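Local atomic coordinates of ORF34P2 (Lactococcus phage p2, PDB entry 2WKD), a protein that binds single-stranded DNA, probably with nanomolar affinity and no sequence specificity, as a phage-encoded SSB protein. Residues A44-I54 with Y77-K86. The protein carries 2 engineered substitutions. Numbering follows the deposited sequence.
Sequences AYGSAFMPDFI and YNFVFPTVEK. Engineered in segment 44-54: M50 (natural residue Leu).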
loop_
_atom_site.group_PDB
_atom_site.type_symbol
_atom_site.label_atom_id
_atom_site.label_comp_id
_atom_site.label_asym_id
_atom_site.label_seq_id
_atom_site.Cartn_x
_atom_site.Cartn_y
_atom_site.Cartn_z
ATOM N N ALA A 44 -10.878 0.604 -3.090
ATOM C CA ALA A 44 -10.413 1.960 -3.346
ATOM C C ALA A 44 -9.317 1.974 -4.434
ATOM O O ALA A 44 -8.523 1.030 -4.539
ATOM C CB ALA A 44 -9.919 2.591 -2.071
ATOM N N TYR A 45 -9.299 3.040 -5.238
ATOM C CA TYR A 45 -8.358 3.196 -6.345
ATOM C C TYR A 45 -7.509 4.431 -6.169
ATOM O O TYR A 45 -8.004 5.470 -5.746
ATOM C CB TYR A 45 -9.085 3.248 -7.694
ATOM C CG TYR A 45 -9.483 1.878 -8.160
ATOM C CD1 TYR A 45 -10.572 1.224 -7.589
ATOM C CD2 TYR A 45 -8.749 1.218 -9.143
ATOM C CE1 TYR A 45 -10.925 -0.050 -7.990
ATOM C CE2 TYR A 45 -9.089 -0.055 -9.555
ATOM C CZ TYR A 45 -10.185 -0.682 -8.971
ATOM O OH TYR A 45 -10.540 -1.942 -9.370
ATOM N N GLY A 46 -6.220 4.297 -6.459
ATOM C CA GLY A 46 -5.315 5.433 -6.421
ATOM C C GLY A 46 -4.867 5.822 -7.817
ATOM O O GLY A 46 -4.732 4.970 -8.700
ATOM N N SER A 47 -4.627 7.114 -8.008
ATOM C CA SER A 47 -4.171 7.633 -9.294
ATOM C C SER A 47 -2.740 8.142 -9.229
ATOM O O SER A 47 -2.303 8.670 -8.204
ATOM C CB SER A 47 -5.097 8.753 -9.760
ATOM O OG SER A 47 -6.443 8.328 -9.662
ATOM N N ALA A 48 -2.018 7.985 -10.336
ATOM C CA ALA A 48 -0.641 8.474 -10.456
ATOM C C ALA A 48 -0.344 8.934 -11.886
ATOM O O ALA A 48 -0.808 8.318 -12.851
ATOM C CB ALA A 48 0.341 7.388 -10.050
ATOM N N PHE A 49 0.441 10.004 -12.007
ATOM C CA PHE A 49 0.919 10.469 -13.303
ATOM C C PHE A 49 2.057 9.581 -13.784
ATOM O O PHE A 49 2.925 9.197 -12.994
ATOM C CB PHE A 49 1.381 11.927 -13.218
ATOM C CG PHE A 49 0.249 12.923 -13.084
ATOM C CD1 PHE A 49 -0.383 13.438 -14.217
ATOM C CD2 PHE A 49 -0.178 13.351 -11.834
ATOM C CE1 PHE A 49 -1.422 14.366 -14.099
ATOM C CE2 PHE A 49 -1.226 14.282 -11.713
ATOM C CZ PHE A 49 -1.843 14.786 -12.847
HETATM N N MSE A 50 2.039 9.243 -15.068
HETATM C CA MSE A 50 3.060 8.404 -15.689
HETATM C C MSE A 50 4.130 9.297 -16.302
HETATM O O MSE A 50 3.810 10.368 -16.829
HETATM C CB MSE A 50 2.462 7.548 -16.821
HETATM C CG MSE A 50 1.312 6.658 -16.422
HETATM SE SE MSE A 50 1.929 5.052 -15.470
HETATM C CE MSE A 50 0.792 3.805 -16.363
ATOM N N PRO A 51 5.404 8.854 -16.253
ATOM C CA PRO A 51 6.476 9.527 -17.000
ATOM C C PRO A 51 6.197 9.486 -18.510
ATOM O O PRO A 51 5.476 8.603 -18.980
ATOM C CB PRO A 51 7.740 8.712 -16.674
ATOM C CG PRO A 51 7.317 7.546 -15.846
ATOM C CD PRO A 51 5.894 7.763 -15.386
ATOM N N ASP A 52 6.783 10.418 -19.258
ATOM C CA ASP A 52 6.481 10.571 -20.689
ATOM C C ASP A 52 6.794 9.330 -21.523
ATOM O O ASP A 52 6.127 9.085 -22.508
ATOM C CB ASP A 52 7.207 11.780 -21.288
ATOM C CG ASP A 52 6.691 13.118 -20.752
ATOM O OD1 ASP A 52 5.615 13.167 -20.109
ATOM O OD2 ASP A 52 7.381 14.141 -20.988
ATOM N N PHE A 53 7.795 8.545 -21.129
ATOM C CA PHE A 53 8.212 7.396 -21.952
ATOM C C PHE A 53 7.238 6.201 -21.906
ATOM O O PHE A 53 7.259 5.344 -22.797
ATOM C CB PHE A 53 9.620 6.943 -21.564
ATOM C CG PHE A 53 9.659 6.110 -20.318
ATOM C CD1 PHE A 53 9.602 4.721 -20.401
ATOM C CD2 PHE A 53 9.749 6.709 -19.063
ATOM C CE1 PHE A 53 9.636 3.952 -19.251
ATOM C CE2 PHE A 53 9.786 5.945 -17.913
ATOM C CZ PHE A 53 9.725 4.569 -18.003
ATOM N N ILE A 54 6.399 6.143 -20.871
ATOM C CA ILE A 54 5.417 5.077 -20.727
ATOM C C ILE A 54 4.431 5.095 -21.882
ATOM O O ILE A 54 3.965 6.153 -22.271
ATOM C CB ILE A 54 4.690 5.154 -19.345
ATOM C CG1 ILE A 54 5.671 4.821 -18.207
ATOM C CG2 ILE A 54 3.495 4.212 -19.288
ATOM C CD1 ILE A 54 6.285 3.423 -18.294
ATOM N N TYR A 77 -7.969 9.100 -3.907
ATOM C CA TYR A 77 -6.642 8.649 -3.472
ATOM C C TYR A 77 -5.585 8.961 -4.517
ATOM O O TYR A 77 -5.675 8.491 -5.648
ATOM C CB TYR A 77 -6.665 7.147 -3.169
ATOM C CG TYR A 77 -7.686 6.761 -2.123
ATOM C CD1 TYR A 77 -8.987 6.393 -2.490
ATOM C CD2 TYR A 77 -7.367 6.792 -0.763
ATOM C CE1 TYR A 77 -9.939 6.051 -1.530
ATOM C CE2 TYR A 77 -8.316 6.451 0.210
ATOM C CZ TYR A 77 -9.593 6.082 -0.186
ATOM O OH TYR A 77 -10.520 5.738 0.753
ATOM N N ASN A 78 -4.583 9.757 -4.145
ATOM C CA ASN A 78 -3.501 10.091 -5.076
ATOM C C ASN A 78 -2.126 9.710 -4.547
ATOM O O ASN A 78 -1.842 9.922 -3.372
ATOM C CB ASN A 78 -3.526 11.585 -5.418
ATOM C CG ASN A 78 -4.820 12.009 -6.116
ATOM O OD1 ASN A 78 -5.128 11.558 -7.223
ATOM N ND2 ASN A 78 -5.581 12.883 -5.464
ATOM N N PHE A 79 -1.280 9.153 -5.415
ATOM C CA PHE A 79 0.113 8.869 -5.068
ATOM C C PHE A 79 0.856 10.185 -4.892
ATOM O O PHE A 79 0.581 11.138 -5.608
ATOM C CB PHE A 79 0.789 7.993 -6.138
ATOM C CG PHE A 79 0.456 6.523 -6.020
ATOM C CD1 PHE A 79 -0.749 6.022 -6.518
ATOM C CD2 PHE A 79 1.343 5.646 -5.397
ATOM C CE1 PHE A 79 -1.070 4.677 -6.398
ATOM C CE2 PHE A 79 1.032 4.300 -5.267
ATOM C CZ PHE A 79 -0.179 3.808 -5.785
ATOM N N VAL A 80 1.789 10.232 -3.940
ATOM C CA VAL A 80 2.598 11.429 -3.678
ATOM C C VAL A 80 4.059 11.118 -3.987
ATOM O O VAL A 80 4.603 10.147 -3.453
ATOM C CB VAL A 80 2.476 11.898 -2.190
ATOM C CG1 VAL A 80 3.288 13.171 -1.945
ATOM C CG2 VAL A 80 1.015 12.097 -1.794
ATOM N N PHE A 81 4.688 11.946 -4.827
ATOM C CA PHE A 81 6.037 11.688 -5.367
ATOM C C PHE A 81 6.258 10.210 -5.783
ATOM O O PHE A 81 7.259 9.612 -5.372
ATOM C CB PHE A 81 7.140 12.069 -4.352
ATOM C CG PHE A 81 7.211 13.539 -3.995
ATOM C CD1 PHE A 81 6.931 13.962 -2.687
ATOM C CD2 PHE A 81 7.611 14.492 -4.936
ATOM C CE1 PHE A 81 7.017 15.314 -2.327
ATOM C CE2 PHE A 81 7.696 15.851 -4.589
ATOM C CZ PHE A 81 7.399 16.259 -3.281
ATOM N N PRO A 82 5.343 9.610 -6.582
ATOM C CA PRO A 82 5.550 8.184 -6.885
ATOM C C PRO A 82 6.804 7.910 -7.710
ATOM O O PRO A 82 7.246 8.771 -8.473
ATOM C CB PRO A 82 4.311 7.813 -7.706
ATOM C CG PRO A 82 3.872 9.099 -8.326
ATOM C CD PRO A 82 4.154 10.143 -7.275
ATOM N N THR A 83 7.390 6.732 -7.514
ATOM C CA THR A 83 8.357 6.181 -8.449
ATOM C C THR A 83 7.543 5.329 -9.406
ATOM O O THR A 83 6.677 4.554 -8.989
ATOM C CB THR A 83 9.451 5.330 -7.744
ATOM O OG1 THR A 83 10.237 6.167 -6.891
ATOM C CG2 THR A 83 10.396 4.718 -8.756
ATOM N N VAL A 84 7.773 5.514 -10.697
ATOM C CA VAL A 84 7.138 4.676 -11.711
ATOM C C VAL A 84 8.243 4.015 -12.529
ATOM O O VAL A 84 9.116 4.695 -13.070
ATOM C CB VAL A 84 6.125 5.460 -12.624
ATOM C CG1 VAL A 84 5.433 4.515 -13.625
ATOM C CG2 VAL A 84 5.062 6.187 -11.784
ATOM N N GLU A 85 8.206 2.687 -12.597
ATOM C CA GLU A 85 9.196 1.909 -13.338
ATOM C C GLU A 85 8.493 1.069 -14.378
ATOM O O GLU A 85 7.453 0.469 -14.100
ATOM C CB GLU A 85 10.001 0.994 -12.401
ATOM C CG GLU A 85 10.981 1.739 -11.495
ATOM C CD GLU A 85 11.645 0.848 -10.453
ATOM O OE1 GLU A 85 10.932 0.325 -9.571
ATOM O OE2 GLU A 85 12.885 0.686 -10.506
ATOM N N LYS A 86 9.060 1.038 -15.579
ATOM C CA LYS A 86 8.621 0.106 -16.608
ATOM C C LYS A 86 9.125 -1.305 -16.253
ATOM O O LYS A 86 10.285 -1.465 -15.911
ATOM C CB LYS A 86 9.172 0.526 -17.978
ATOM C CG LYS A 86 8.623 -0.287 -19.136
ATOM C CD LYS A 86 8.991 0.335 -20.477
ATOM C CE LYS A 86 8.551 -0.563 -21.632
ATOM N NZ LYS A 86 8.972 -0.015 -22.957
HETATM O O HOH W 1 7.527 2.631 -22.915
#
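V84 packs against the ring of P51, its CB 3.6 Å from P51 CD. Its two methyls part from there: CG1, anti to the backbone N (chi1 -177°), reaches the selenium of the engineered M50, SE to CG1 4.0 Å, the two side chains crossing at about a right angle, while CG2 lies near the carbonyl oxygen of F49. Further along, K86, fully extended, crosses F53 at a slant. Its CB meets the ring at the edge, in plane, 3.7 Å from F53 CE1, and I54 CG1 sits above one face of the same ring, displaced toward its rim. A water bridges K86 NZ to the carbonyl oxygen of F53.

At the other end the backbones join directly, in parallel. S47 carries both bonds: its N donates to Y77 O (2.9 Å), and its O accepts the N-H of F79 (3.0 Å, 174° at the hydrogen). That same oxygen sits in plane at the edge of the F79 ring, and A48 CB adds an apolar touch to F79 CD1. A44 CB rests 3.5 Å from Y77 CE1; F33 of the second subunit meets this tyrosine ring edge-to-face. After F79 the chain turns a corner at V80 and F81, and side chains take over from backbone pairing. The parallel pairing of strand 45-49 with strand 77-87, in a sheet whose other neighbours run antiparallel, is consistent with the closure of an OB-fold barrel.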